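Local atomic coordinates of ORF 37 (PDB entry 3FHD), a protein that cuts single- and double-stranded DNA as an endonuclease and exonuclease, processing branched or non-linear viral DNA intermediates so that unit-length genomes can be packaged. Residues His138-Cys141 / Cys142-Arg146. Residues are numbered along the deposited sequence; the frame is centred on the assembly and turned at random.
Sequences HHIC and CLVER
One turn along helix 134-147, the sulfur of C142 sits over a face of the H138 imidazole, 3.9 Å from SG to the ring centroid and 29° off the ring normal. H138 has CG anti to its own N (chi1 -179°), which swings the ring forward along the helix, while the C142 thiol turns back beside its backbone N to meet it. The sulfur is displaced toward NE2 of H138, which lies 3.5 Å from C142 SG, and Y409 of helix 394-412 meets the H138 ring edge-to-face. H139 and L143 repeat the i to i+4 spacing with different chemistry: the imidazole slants past the leucine, whose CD1 comes 3.5 Å from NE2 of H139 in an oblique CH contact. F108 of helix 104-113 packs on the same imidazole. I140 and V144 meet more loosely, CG2 to CG2 at 4.4 Å, both against helices 83-100 and 104-113. Beneath the side chains, regular alpha-helical bonds join each O of 138-141 to the N four residues on.

E145 bends at chi2 (-84°) so that its two carboxylate oxygens meet the NE/NH1 side of the neighbouring R146 guanidinium. R146 NE hydrogen-bonds E145 OE1 and R146 NH1 forms the salt bridge to E145 OE2, both at 2.7 Å, the second through the syn lone pair. G228 N also bonds OE2 and D226 O takes NH1, tying the ion pair to the 226-228 segment. The E145 side chain is about 11 Å from that of D243, a magnesium ligand, near the metal site but not in it. This two-pronged grip fixes the rotation of both charged groups and probably keeps the buried E145 carboxylate ionised.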
# COMPACT_ATOMS: atom_id res chain seq x y z
N HIS A 138 -1.16 -10.27 16.11
CA HIS A 138 -0.04 -10.15 15.17
C HIS A 138 0.13 -11.40 14.32
O HIS A 138 0.32 -11.33 13.08
CB HIS A 138 1.26 -9.87 15.94
CG HIS A 138 2.46 -9.71 15.05
ND1 HIS A 138 3.64 -10.37 15.28
CD2 HIS A 138 2.65 -8.97 13.94
CE1 HIS A 138 4.51 -10.05 14.34
NE2 HIS A 138 3.93 -9.20 13.51
N HIS A 139 0.09 -12.56 14.98
CA HIS A 139 0.20 -13.82 14.25
C HIS A 139 -0.93 -14.01 13.22
O HIS A 139 -0.65 -14.35 12.07
CB HIS A 139 0.30 -15.02 15.20
CG HIS A 139 0.54 -16.30 14.48
ND1 HIS A 139 1.80 -16.75 14.16
CD2 HIS A 139 -0.32 -17.22 13.98
CE1 HIS A 139 1.71 -17.91 13.53
NE2 HIS A 139 0.43 -18.21 13.39
N ILE A 140 -2.18 -13.75 13.61
CA ILE A 140 -3.31 -13.78 12.67
C ILE A 140 -3.11 -12.84 11.45
O ILE A 140 -3.28 -13.23 10.28
CB ILE A 140 -4.66 -13.54 13.41
CG1 ILE A 140 -5.07 -14.74 14.32
CG2 ILE A 140 -5.77 -13.14 12.42
CD1 ILE A 140 -5.28 -16.03 13.59
N CYS A 141 -2.72 -11.60 11.72
CA CYS A 141 -2.52 -10.62 10.66
C CYS A 141 -1.42 -11.04 9.67
O CYS A 141 -1.54 -10.84 8.44
CB CYS A 141 -2.25 -9.25 11.28
SG CYS A 141 -3.72 -8.58 12.12
N CYS A 142 -0.37 -11.66 10.21
CA CYS A 142 0.70 -12.22 9.39
C CYS A 142 0.22 -13.37 8.52
O CYS A 142 0.66 -13.51 7.37
CB CYS A 142 1.86 -12.69 10.27
SG CYS A 142 2.83 -11.32 10.94
N LEU A 143 -0.66 -14.21 9.07
CA LEU A 143 -1.19 -15.35 8.30
C LEU A 143 -2.11 -14.87 7.18
O LEU A 143 -2.06 -15.41 6.06
CB LEU A 143 -1.92 -16.33 9.23
CG LEU A 143 -1.08 -17.27 10.11
CD1 LEU A 143 -2.09 -18.04 10.95
CD2 LEU A 143 -0.11 -18.23 9.36
N VAL A 144 -2.90 -13.85 7.47
CA VAL A 144 -3.78 -13.19 6.47
C VAL A 144 -2.97 -12.54 5.32
O VAL A 144 -3.35 -12.67 4.13
CB VAL A 144 -4.76 -12.19 7.15
CG1 VAL A 144 -5.48 -11.34 6.09
CG2 VAL A 144 -5.78 -13.00 8.04
N GLU A 145 -1.90 -11.84 5.68
CA GLU A 145 -0.96 -11.31 4.70
C GLU A 145 -0.45 -12.38 3.75
O GLU A 145 -0.49 -12.20 2.52
CB GLU A 145 0.24 -10.57 5.39
CG GLU A 145 1.20 -9.89 4.38
CD GLU A 145 2.28 -10.83 3.79
OE1 GLU A 145 2.75 -11.76 4.49
OE2 GLU A 145 2.68 -10.64 2.62
N ARG A 146 0.06 -13.49 4.30
CA ARG A 146 0.56 -14.61 3.50
C ARG A 146 -0.53 -15.20 2.60
O ARG A 146 -0.27 -15.50 1.42
CB ARG A 146 1.23 -15.67 4.39
CG ARG A 146 2.63 -15.26 4.93
CD ARG A 146 3.72 -15.21 3.84
NE ARG A 146 3.72 -13.94 3.13
CZ ARG A 146 4.34 -13.67 1.98
NH1 ARG A 146 4.22 -12.47 1.43
NH2 ARG A 146 5.09 -14.58 1.37